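Local coordinates for protein UDP-N-acetylenolpyruvoylglucosamine reductase (Listeria monocytogenes, PDB 3TX1) that probably uses NADPH and its bound FAD to reduce UDP-N-acetylenolpyruvoylglucosamine to UDP-N-acetylmuramate, a step of peptidoglycan biosynthesis in cell wall formation, at residues A[40-45]-A[52-57]; A[115-120]-A[208-213]; A[134-139]-A[215-220]; A[265-270]-A[282-287]. All coordinates share one frame; numbering follows the deposited sequence.

Contact 1: A[40-45]-A[52-57]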
loop_
_atom_site.group_PDB
_atom_site.type_symbol
_atom_site.label_atom_id
_atom_site.label_comp_id
_atom_site.label_asym_id
_atom_site.label_seq_id
_atom_site.Cartn_x
_atom_site.Cartn_y
_atom_site.Cartn_z
ATOM N N ASN A 40 11.479 -4.842 18.505
ATOM C CA ASN A 40 11.960 -3.546 17.952
ATOM C C ASN A 40 12.472 -3.473 16.509
ATOM O O ASN A 40 13.541 -2.925 16.257
ATOM C CB ASN A 40 13.045 -2.946 18.866
ATOM C CG ASN A 40 12.503 -2.505 20.208
ATOM O OD1 ASN A 40 11.581 -1.689 20.271
ATOM N ND2 ASN A 40 13.078 -3.029 21.290
ATOM N N GLU A 41 11.691 -3.980 15.563
ATOM C CA GLU A 41 12.168 -4.203 14.216
ATOM C C GLU A 41 12.163 -2.925 13.402
ATOM O O GLU A 41 11.125 -2.270 13.314
ATOM C CB GLU A 41 11.310 -5.291 13.569
ATOM C CG GLU A 41 11.676 -5.640 12.145
ATOM C CD GLU A 41 13.001 -6.344 12.007
ATOM O OE1 GLU A 41 13.091 -7.500 12.459
ATOM O OE2 GLU A 41 13.931 -5.758 11.392
ATOM N N PRO A 42 13.335 -2.534 12.834
ATOM C CA PRO A 42 13.321 -1.359 11.963
ATOM C C PRO A 42 12.587 -1.780 10.706
ATOM O O PRO A 42 12.883 -2.829 10.111
ATOM C CB PRO A 42 14.802 -1.083 11.693
ATOM C CG PRO A 42 15.522 -1.800 12.785
ATOM C CD PRO A 42 14.709 -3.033 13.024
ATOM N N LEU A 43 11.614 -0.965 10.327
ATOM C CA LEU A 43 10.711 -1.291 9.246
ATOM C C LEU A 43 11.218 -1.060 7.853
ATOM O O LEU A 43 10.603 -1.526 6.904
ATOM C CB LEU A 43 9.386 -0.555 9.461
ATOM C CG LEU A 43 8.774 -0.905 10.834
ATOM C CD1 LEU A 43 7.562 -0.048 11.189
ATOM C CD2 LEU A 43 8.453 -2.392 10.892
ATOM N N SER A 44 12.335 -0.365 7.707
ATOM C CA SER A 44 12.820 -0.019 6.374
ATOM C C SER A 44 13.090 -1.264 5.548
ATOM O O SER A 44 13.056 -1.217 4.310
ATOM C CB SER A 44 14.073 0.817 6.458
ATOM O OG SER A 44 15.094 0.021 6.999
ATOM N N LYS A 45 13.366 -2.366 6.249
ATOM C CA LYS A 45 13.573 -3.683 5.626
ATOM C C LYS A 45 12.330 -4.176 4.868
ATOM O O LYS A 45 12.463 -4.921 3.907
ATOM C CB LYS A 45 13.979 -4.725 6.677
ATOM C CG LYS A 45 14.146 -6.137 6.120
ATOM C CD LYS A 45 14.563 -7.167 7.172
ATOM C CE LYS A 45 14.561 -8.569 6.569
ATOM N NZ LYS A 45 15.010 -9.618 7.523
ATOM N N GLY A 52 11.804 4.225 7.518
ATOM C CA GLY A 52 10.877 4.111 8.619
ATOM C C GLY A 52 11.607 3.705 9.862
ATOM O O GLY A 52 12.431 2.784 9.837
ATOM N N GLY A 53 11.329 4.392 10.962
ATOM C CA GLY A 53 11.909 4.001 12.253
ATOM C C GLY A 53 11.385 2.639 12.684
ATOM O O GLY A 53 10.553 2.054 11.995
ATOM N N ALA A 54 11.871 2.124 13.811
ATOM C CA ALA A 54 11.442 0.802 14.266
ATOM C C ALA A 54 10.001 0.778 14.808
ATOM O O ALA A 54 9.386 1.818 15.059
ATOM C CB ALA A 54 12.422 0.214 15.269
ATOM N N ALA A 55 9.458 -0.429 14.910
ATOM C CA ALA A 55 8.139 -0.670 15.468
ATOM C C ALA A 55 8.467 -1.613 16.598
ATOM O O ALA A 55 9.077 -2.665 16.373
ATOM C CB ALA A 55 7.239 -1.351 14.450
ATOM N N ASP A 56 8.093 -1.222 17.807
ATOM C CA ASP A 56 8.432 -1.987 19.044
ATOM C C ASP A 56 8.033 -3.483 19.118
ATOM O O ASP A 56 8.788 -4.293 19.682
ATOM C CB ASP A 56 7.984 -1.201 20.290
ATOM C CG ASP A 56 6.823 -0.245 19.992
ATOM O OD1 ASP A 56 5.864 -0.646 19.282
ATOM O OD2 ASP A 56 6.891 0.921 20.447
ATOM N N VAL A 57 6.880 -3.825 18.521
ATOM C CA VAL A 57 6.351 -5.199 18.470
ATOM C C VAL A 57 5.906 -5.579 17.026
ATOM O O VAL A 57 4.845 -5.151 16.568
ATOM C CB VAL A 57 5.167 -5.375 19.451
ATOM C CG1 VAL A 57 4.775 -6.838 19.545
ATOM C CG2 VAL A 57 5.513 -4.836 20.846
#
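Leu-43 lays its branched end over the methyl of Ala-55, CD1 standing 3.5 Å from Ala-55 CB and CD2 a little farther off. Leu-43 follows directly on strand 36-42, which forms a beta hairpin with strand 54-60 at the border of the four-stranded mixed sheet of the FAD-binding domain. Leu-43 CG lies anti to its own carbonyl carbon (chi1 -57°), which brings both methyls within reach of Ala-55; Phe-58 also touches Leu-43. In the backbone, Glu-41 and Ala-55 form a hydrogen-bonded antiparallel pair: Ala-55 N donates to Glu-41 O over 3.0 Å, whereas the return bond from Glu-41 N to Ala-55 O is weak because its N-H points well off the acceptor. Pro-42 and Ala-54 follow as a non-hydrogen-bonded pair, their side chains diverging, with Pro-42 CG still 4.5 Å from Ala-54 CB. At the other end the chain turns at Asn-40, which has a positive phi, and again at Asp-56; Asn-40 N donates to Asp-56 O at 3.0 Å, from above the carbonyl plane. Asp-56 OD2 forms a salt bridge with Arg-98 NE; the carboxylate plane is 58° from that of the Asn-40 amide. That amide brings OD1 to 3.6 Å from Asp-56 CB.

Contact 2: A[115-120]-A[208-213]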
loop_
_atom_site.group_PDB
_atom_site.type_symbol
_atom_site.label_atom_id
_atom_site.label_comp_id
_atom_site.label_asym_id
_atom_site.label_seq_id
_atom_site.Cartn_x
_atom_site.Cartn_y
_atom_site.Cartn_z
ATOM N N THR A 115 -14.691 -18.120 -13.037
ATOM C CA THR A 115 -14.317 -16.799 -13.540
ATOM C C THR A 115 -13.808 -15.868 -12.403
ATOM O O THR A 115 -13.425 -14.705 -12.638
ATOM C CB THR A 115 -15.462 -16.124 -14.339
ATOM O OG1 THR A 115 -16.605 -15.967 -13.499
ATOM C CG2 THR A 115 -15.854 -16.942 -15.589
ATOM N N GLN A 116 -13.740 -16.405 -11.185
ATOM C CA GLN A 116 -13.342 -15.619 -10.017
ATOM C C GLN A 116 -11.964 -15.897 -9.425
ATOM O O GLN A 116 -11.530 -17.061 -9.309
ATOM C CB GLN A 116 -14.393 -15.730 -8.916
ATOM C CG GLN A 116 -15.694 -15.025 -9.250
ATOM C CD GLN A 116 -16.641 -14.947 -8.067
ATOM O OE1 GLN A 116 -16.407 -15.542 -7.014
ATOM N NE2 GLN A 116 -17.722 -14.193 -8.236
ATOM N N ILE A 117 -11.312 -14.811 -9.009
ATOM C CA ILE A 117 -10.010 -14.905 -8.369
ATOM C C ILE A 117 -10.009 -14.579 -6.855
ATOM O O ILE A 117 -10.536 -13.542 -6.418
ATOM C CB ILE A 117 -8.921 -14.144 -9.169
ATOM C CG1 ILE A 117 -8.537 -14.981 -10.403
ATOM C CG2 ILE A 117 -7.687 -13.902 -8.312
ATOM C CD1 ILE A 117 -7.622 -14.297 -11.385
ATOM N N VAL A 118 -9.475 -15.520 -6.072
ATOM C CA VAL A 118 -9.330 -15.369 -4.623
ATOM C C VAL A 118 -7.864 -15.293 -4.275
ATOM O O VAL A 118 -7.092 -16.185 -4.655
ATOM C CB VAL A 118 -10.055 -16.482 -3.790
ATOM C CG1 VAL A 118 -9.140 -17.090 -2.721
ATOM C CG2 VAL A 118 -11.330 -15.934 -3.158
ATOM N N ALA A 119 -7.508 -14.220 -3.560
ATOM C CA ALA A 119 -6.128 -13.959 -3.133
ATOM C C ALA A 119 -6.070 -13.500 -1.695
ATOM O O ALA A 119 -6.911 -12.715 -1.265
ATOM C CB ALA A 119 -5.499 -12.899 -4.020
ATOM N N MET A 120 -5.066 -13.974 -0.964
ATOM C CA MET A 120 -4.870 -13.583 0.421
ATOM C C MET A 120 -4.303 -12.155 0.536
ATOM O O MET A 120 -3.729 -11.631 -0.428
ATOM C CB MET A 120 -4.026 -14.615 1.147
ATOM C CG MET A 120 -4.866 -15.787 1.578
ATOM S SD MET A 120 -3.876 -16.940 2.512
ATOM C CE MET A 120 -5.174 -17.813 3.371
ATOM N N ALA A 208 -9.207 -11.595 -0.640
ATOM C CA ALA A 208 -10.121 -10.882 -1.529
ATOM C C ALA A 208 -10.601 -11.727 -2.727
ATOM O O ALA A 208 -9.860 -12.597 -3.230
ATOM C CB ALA A 208 -9.471 -9.589 -2.006
ATOM N N THR A 209 -11.843 -11.477 -3.155
ATOM C CA THR A 209 -12.443 -12.183 -4.302
ATOM C C THR A 209 -12.805 -11.200 -5.398
ATOM O O THR A 209 -13.642 -10.307 -5.200
ATOM C CB THR A 209 -13.768 -12.898 -3.962
ATOM O OG1 THR A 209 -13.567 -13.898 -2.963
ATOM C CG2 THR A 209 -14.289 -13.586 -5.185
ATOM N N PHE A 210 -12.189 -11.375 -6.563
ATOM C CA PHE A 210 -12.483 -10.515 -7.710
ATOM C C PHE A 210 -13.342 -11.233 -8.772
ATOM O O PHE A 210 -13.020 -12.362 -9.177
ATOM C CB PHE A 210 -11.187 -10.062 -8.337
ATOM C CG PHE A 210 -10.168 -9.563 -7.356
ATOM C CD1 PHE A 210 -9.114 -10.383 -6.965
ATOM C CD2 PHE A 210 -10.215 -8.252 -6.880
ATOM C CE1 PHE A 210 -8.142 -9.925 -6.093
ATOM C CE2 PHE A 210 -9.251 -7.781 -6.009
ATOM C CZ PHE A 210 -8.215 -8.621 -5.618
ATOM N N SER A 211 -14.444 -10.594 -9.181
ATOM C CA SER A 211 -15.361 -11.106 -10.225
ATOM C C SER A 211 -14.845 -10.769 -11.631
ATOM O O SER A 211 -15.120 -9.685 -12.150
ATOM C CB SER A 211 -16.733 -10.463 -10.076
ATOM O OG SER A 211 -17.546 -11.158 -9.169
ATOM N N LEU A 212 -14.137 -11.659 -12.288
ATOM C CA LEU A 212 -13.642 -11.306 -13.597
ATOM C C LEU A 212 -14.466 -11.893 -14.734
ATOM O O LEU A 212 -15.413 -12.605 -14.524
ATOM C CB LEU A 212 -12.177 -11.686 -13.735
ATOM C CG LEU A 212 -11.215 -11.304 -12.618
ATOM C CD1 LEU A 212 -9.790 -11.670 -12.951
ATOM C CD2 LEU A 212 -11.343 -9.870 -12.168
ATOM N N ALA A 213 -14.107 -11.577 -15.948
ATOM C CA ALA A 213 -14.793 -12.153 -17.092
ATOM C C ALA A 213 -13.818 -12.893 -18.036
ATOM O O ALA A 213 -12.648 -12.513 -18.169
ATOM C CB ALA A 213 -15.560 -11.073 -17.836
#
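Gln-116 reaches over the neighbouring strand toward Thr-209 and Ser-211. Its CB sits 3.6 Å from Phe-210 O, and CG stays close to the same carbonyl while passing Ser-211 CA. CG is anti to the carbonyl carbon of Gln-116 (chi1 -70°) and the chain is extended beyond it, which carries the amide across the strand. There CD lies between Thr-209 and Ser-211: OE1 meets the Thr-209 methyl CG2 at 3.4 Å, and NE2 lies 3.2 Å from Ser-211 OG, a hydroxyl that is hydrogen-bonded to Glu-170. Glu-170 belongs to strand 169-175, the next neighbour of strand 204-214. Strands 116-120 and 208-211 run antiparallel, 161° apart, in the branched antiparallel sheet of the FAD-binding domain. Ile-117 with Phe-210 and Ala-119 with Ala-208 are hydrogen-bonded pairs, each joined by a bond in both directions; between Ile-117 and Phe-210 both N-H groups approach in the carbonyl plane. The last tie, from Leu-212 N to Thr-115 O at 3.1 Å, is more bent. Ile-117, Ala-119, Ala-208 and Phe-210 share the opposite face from Gln-116, a buried one covered by helices 125-134 and 150-156. On it the two branches of Ile-117 part: CG2 lies 4.0 Å from Phe-210 CD1, the two side chains crossing at a slant, and CD1 runs on to Leu-212 CD1 at 3.7 Å. Ala-119 CB approaches the Phe-210 ring at its edge, near the ring plane, 4.5 Å from CE1.

Contact 3: A[134-139]-A[215-220]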
loop_
_atom_site.group_PDB
_atom_site.type_symbol
_atom_site.label_atom_id
_atom_site.label_comp_id
_atom_site.label_asym_id
_atom_site.label_seq_id
_atom_site.Cartn_x
_atom_site.Cartn_y
_atom_site.Cartn_z
ATOM N N ASN A 134 -2.915 -15.728 -16.852
ATOM C CA ASN A 134 -2.684 -17.163 -17.112
ATOM C C ASN A 134 -3.975 -17.898 -17.230
ATOM O O ASN A 134 -4.003 -18.989 -17.747
ATOM C CB ASN A 134 -1.880 -17.833 -16.006
ATOM C CG ASN A 134 -0.517 -17.219 -15.833
ATOM O OD1 ASN A 134 -0.348 -16.004 -15.949
ATOM N ND2 ASN A 134 0.470 -18.061 -15.538
ATOM N N GLU A 135 -5.054 -17.291 -16.745
ATOM C CA GLU A 135 -6.371 -17.912 -16.800
ATOM C C GLU A 135 -7.247 -17.259 -17.863
ATOM O O GLU A 135 -8.384 -17.673 -18.087
ATOM C CB GLU A 135 -7.058 -17.837 -15.435
ATOM C CG GLU A 135 -6.143 -18.155 -14.262
ATOM C CD GLU A 135 -5.669 -19.595 -14.269
ATOM O OE1 GLU A 135 -6.515 -20.501 -14.409
ATOM O OE2 GLU A 135 -4.447 -19.820 -14.134
ATOM N N SER A 136 -6.760 -16.281 -18.559
ATOM C CA SER A 136 -7.658 -15.693 -19.489
ATOM C C SER A 136 -8.790 -15.136 -18.676
ATOM O O SER A 136 -9.935 -15.374 -18.926
ATOM C CB SER A 136 -8.165 -16.746 -20.448
ATOM O OG SER A 136 -7.108 -17.233 -21.225
ATOM N N LEU A 137 -8.444 -14.373 -17.670
ATOM C CA LEU A 137 -9.441 -13.563 -16.981
ATOM C C LEU A 137 -9.162 -12.075 -17.157
ATOM O O LEU A 137 -8.033 -11.620 -16.979
ATOM C CB LEU A 137 -9.481 -13.917 -15.492
ATOM C CG LEU A 137 -10.448 -15.031 -15.085
ATOM C CD1 LEU A 137 -10.202 -15.458 -13.646
ATOM C CD2 LEU A 137 -11.891 -14.587 -15.278
ATOM N N SER A 138 -10.199 -11.322 -17.510
ATOM C CA SER A 138 -10.066 -9.886 -17.713
ATOM C C SER A 138 -10.760 -9.048 -16.649
ATOM O O SER A 138 -11.796 -9.425 -16.106
ATOM C CB SER A 138 -10.575 -9.486 -19.096
ATOM O OG SER A 138 -10.445 -8.092 -19.258
ATOM N N GLY A 139 -10.170 -7.898 -16.384
ATOM C CA GLY A 139 -10.721 -6.975 -15.427
ATOM C C GLY A 139 -9.633 -6.447 -14.526
ATOM O O GLY A 139 -9.826 -5.397 -13.905
ATOM N N GLU A 215 -12.020 -13.866 -21.414
ATOM C CA GLU A 215 -11.588 -13.139 -22.588
ATOM C C GLU A 215 -10.222 -13.658 -23.044
ATOM O O GLU A 215 -9.424 -14.150 -22.231
ATOM C CB GLU A 215 -11.567 -11.634 -22.287
ATOM C CG GLU A 215 -11.199 -10.740 -23.455
ATOM C CD GLU A 215 -11.242 -9.257 -23.113
ATOM O OE1 GLU A 215 -11.526 -8.904 -21.934
ATOM O OE2 GLU A 215 -10.977 -8.443 -24.033
ATOM N N GLU A 216 -9.957 -13.539 -24.343
ATOM C CA GLU A 216 -8.724 -14.056 -24.925
ATOM C C GLU A 216 -7.465 -13.516 -24.298
ATOM O O GLU A 216 -7.415 -12.360 -23.883
ATOM C CB GLU A 216 -8.717 -13.866 -26.435
ATOM C CG GLU A 216 -9.718 -14.795 -27.090
ATOM C CD GLU A 216 -10.030 -14.433 -28.522
ATOM O OE1 GLU A 216 -9.713 -13.296 -28.955
ATOM O OE2 GLU A 216 -10.627 -15.291 -29.211
ATOM N N LYS A 217 -6.478 -14.401 -24.175
ATOM C CA LYS A 217 -5.150 -14.074 -23.653
ATOM C C LYS A 217 -4.522 -12.879 -24.383
ATOM O O LYS A 217 -4.044 -11.919 -23.752
ATOM C CB LYS A 217 -4.249 -15.274 -23.868
ATOM C CG LYS A 217 -4.429 -16.382 -22.875
ATOM C CD LYS A 217 -3.433 -16.195 -21.755
ATOM C CE LYS A 217 -2.036 -16.216 -22.328
ATOM N NZ LYS A 217 -1.128 -16.752 -21.299
ATOM N N ASN A 218 -4.512 -12.969 -25.710
ATOM C CA ASN A 218 -3.970 -11.932 -26.543
ATOM C C ASN A 218 -4.489 -10.557 -26.169
ATOM O O ASN A 218 -3.698 -9.624 -25.992
ATOM C CB ASN A 218 -4.220 -12.230 -28.034
ATOM C CG ASN A 218 -3.154 -13.145 -28.650
ATOM O OD1 ASN A 218 -2.278 -13.670 -27.946
ATOM N ND2 ASN A 218 -3.223 -13.336 -29.981
ATOM N N LEU A 219 -5.810 -10.428 -26.026
ATOM C CA LEU A 219 -6.407 -9.111 -25.729
ATOM C C LEU A 219 -5.928 -8.574 -24.396
ATOM O O LEU A 219 -5.486 -7.442 -24.326
ATOM C CB LEU A 219 -7.945 -9.081 -25.900
ATOM C CG LEU A 219 -8.486 -9.536 -27.281
ATOM C CD1 LEU A 219 -10.004 -9.490 -27.382
ATOM C CD2 LEU A 219 -7.866 -8.758 -28.426
ATOM N N ILE A 220 -5.940 -9.406 -23.359
ATOM C CA ILE A 220 -5.407 -9.020 -22.051
ATOM C C ILE A 220 -3.894 -8.712 -22.175
ATOM O O ILE A 220 -3.411 -7.681 -21.682
ATOM C CB ILE A 220 -5.711 -10.111 -21.004
ATOM C CG1 ILE A 220 -7.195 -10.519 -21.125
ATOM C CG2 ILE A 220 -5.304 -9.691 -19.584
ATOM C CD1 ILE A 220 -7.653 -11.621 -20.185
#
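Van der Waals packing centres on Ile-220, whose CD1 lies against Leu-137 O and the peptide that follows, and 3.8 Å from Ser-138 CB. CG1 of Ile-220 is anti to its carbonyl carbon (chi1 -47°), a torsion that points the branch ending in CD1 from the first helical turn to this peptide. The polar part centres on Ser-138 and the extended Glu-215 side chain. OE1 of Glu-215 comes 3.0 Å from Ser-138 OG, but the hydrogen bond of that hydroxyl goes to the carboxylate of Glu-141. Mixed contacts gather at Ser-136: its CB stands 3.4 Å from Glu-215 O, and the Lys-217 chain, bent at chi2 and chi3, passes a methylene beside the hydroxyl, CG lying 3.3 Å from Ser-136 OG. Ser-136, at positive phi, closes helix 125-134 with a Schellman motif, while Glu-216 holds the N-cap position of helix 217-234. The end of one helix is thus packed against the start of another, with the short, weakly bonded strand at about 137-138 beside them, next to strand 204-214.

Contact 4: A[265-270]-A[282-287]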
loop_
_atom_site.group_PDB
_atom_site.type_symbol
_atom_site.label_atom_id
_atom_site.label_comp_id
_atom_site.label_asym_id
_atom_site.label_seq_id
_atom_site.Cartn_x
_atom_site.Cartn_y
_atom_site.Cartn_z
ATOM N N GLY A 265 14.233 17.594 -9.220
ATOM C CA GLY A 265 15.636 17.270 -9.040
ATOM C C GLY A 265 16.070 17.661 -7.643
ATOM O O GLY A 265 17.130 17.281 -7.188
ATOM N N HIS A 266 15.238 18.404 -6.932
ATOM C CA HIS A 266 15.580 18.832 -5.594
ATOM C C HIS A 266 15.941 17.666 -4.743
ATOM O O HIS A 266 15.311 16.625 -4.832
ATOM C CB HIS A 266 14.450 19.638 -4.950
ATOM C CG HIS A 266 14.968 20.712 -4.045
ATOM N ND1 HIS A 266 15.343 21.935 -4.511
ATOM C CD2 HIS A 266 15.318 20.683 -2.714
ATOM C CE1 HIS A 266 15.833 22.670 -3.506
ATOM N NE2 HIS A 266 15.831 21.907 -2.403
ATOM N N ILE A 267 16.963 17.818 -3.908
ATOM C CA ILE A 267 17.422 16.746 -3.025
ATOM C C ILE A 267 17.550 17.227 -1.605
ATOM O O ILE A 267 18.024 18.332 -1.372
ATOM C CB ILE A 267 18.813 16.238 -3.460
ATOM C CG1 ILE A 267 18.713 15.549 -4.808
ATOM C CG2 ILE A 267 19.428 15.258 -2.451
ATOM C CD1 ILE A 267 20.058 15.270 -5.404
ATOM N N ILE A 268 17.079 16.411 -0.667
ATOM C CA ILE A 268 17.300 16.620 0.743
ATOM C C ILE A 268 17.766 15.271 1.271
ATOM O O ILE A 268 17.024 14.289 1.126
ATOM C CB ILE A 268 16.039 16.999 1.483
ATOM C CG1 ILE A 268 15.474 18.300 0.902
ATOM C CG2 ILE A 268 16.358 17.083 2.984
ATOM C CD1 ILE A 268 14.503 18.997 1.840
ATOM N N GLY A 269 18.984 15.213 1.848
ATOM C CA GLY A 269 19.567 13.948 2.300
ATOM C C GLY A 269 19.637 12.947 1.167
ATOM O O GLY A 269 20.255 13.203 0.155
ATOM N N GLY A 270 18.992 11.798 1.310
ATOM C CA GLY A 270 18.981 10.805 0.224
ATOM C C GLY A 270 17.666 10.765 -0.564
ATOM O O GLY A 270 17.391 9.806 -1.287
ATOM N N VAL A 282 11.943 9.970 -5.037
ATOM C CA VAL A 282 12.739 8.752 -5.082
ATOM C C VAL A 282 13.853 8.718 -4.027
ATOM O O VAL A 282 14.299 9.738 -3.545
ATOM C CB VAL A 282 13.396 8.553 -6.463
ATOM C CG1 VAL A 282 12.341 8.471 -7.525
ATOM C CG2 VAL A 282 14.349 9.701 -6.757
ATOM N N ASN A 283 14.365 7.525 -3.773
ATOM C CA ASN A 283 15.378 7.266 -2.780
ATOM C C ASN A 283 16.646 6.995 -3.516
ATOM O O ASN A 283 16.917 5.854 -3.880
ATOM C CB ASN A 283 14.975 6.009 -2.012
ATOM C CG ASN A 283 15.896 5.677 -0.871
ATOM O OD1 ASN A 283 16.977 6.266 -0.703
ATOM N ND2 ASN A 283 15.461 4.723 -0.046
ATOM N N ILE A 284 17.432 8.031 -3.738
ATOM C CA ILE A 284 18.692 7.875 -4.436
ATOM C C ILE A 284 19.781 7.203 -3.604
ATOM O O ILE A 284 20.939 7.206 -4.016
ATOM C CB ILE A 284 19.209 9.214 -4.989
ATOM C CG1 ILE A 284 19.511 10.192 -3.863
ATOM C CG2 ILE A 284 18.195 9.787 -5.958
ATOM C CD1 ILE A 284 20.245 11.436 -4.317
ATOM N N GLY A 285 19.431 6.659 -2.436
ATOM C CA GLY A 285 20.374 5.873 -1.627
ATOM C C GLY A 285 20.488 6.323 -0.192
ATOM O O GLY A 285 20.988 7.417 0.106
ATOM N N GLY A 286 20.010 5.508 0.725
ATOM C CA GLY A 286 20.137 5.872 2.142
ATOM C C GLY A 286 19.205 6.975 2.621
ATOM O O GLY A 286 19.430 7.602 3.678
ATOM N N ALA A 287 18.141 7.217 1.863
ATOM C CA ALA A 287 17.159 8.182 2.332
ATOM C C ALA A 287 16.560 7.744 3.704
ATOM O O ALA A 287 16.556 6.540 4.063
ATOM C CB ALA A 287 16.055 8.374 1.299
#
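Gly-270 turns its carbonyl into a close cluster formed by Ile-284 and Ala-287. Gly-270 O lies 3.2 Å from Ala-287 CB and 3.4 Å from Ile-284 CG1, and it accepts a weak, strongly bent hydrogen bond from Ile-284 N at 3.0 Å. CG1 of Ile-284 stands between its own backbone N and carbonyl carbon (chi1 63°), which sets it beside that oxygen. The loop that receives the glycine is held from within by Asn-283. Its OD1 accepts from Gly-285 N and from Ala-287 N, each at 3.0 Å and arriving from opposite faces of the amide, so that two bonds fix the carboxamide oxygen; the first of them makes an Asx turn. ND2 of Asn-283 bonds to Thr-49 O, and Tyr-292 of helix 289-307 packs against Asn-283 and Ala-287. The other side is looser and exposed: Ile-267 and Ile-284 meet only through their CD1 methyls, 4.0 Å apart, with the two side chains crossing at about a right angle. Both also touch Gln-272 of the intervening strand 271-273. Strands 267-268 and 281-283 are the outer members of a three-stranded antiparallel sheet in the C-terminal domain of the MurB family. The turn between strands 267-268 and 271-273 packs on the loop that follows edge strand 281-283, where an Asx turn at the strand's end opens the loop that leads to helix 289-307.

In the fold
Contacts 2 and 3 form one continuous region at strand 204-214 and the start of helix 217-234, with centres about 14 Å apart: Ala-213 O probably accepts a hydrogen bond from Ser-138 N (2.8 Å), and Leu-137 packs on Thr-115 and Leu-212. Contact 1 lies across the chain's centre from both, about 33 Å from contact 2 between centres. Contact 4, in the C-terminal domain, is nearer to contact 1, with nearest atoms about 6 Å apart. FAD lies between these regions: the side chains of Val-282, Ala-208 and Leu-43 are about 8, 9 and 10 Å from it. Val-282 is also about 11 Å from Ser-244, the predicted proton donor, side chain to side chain.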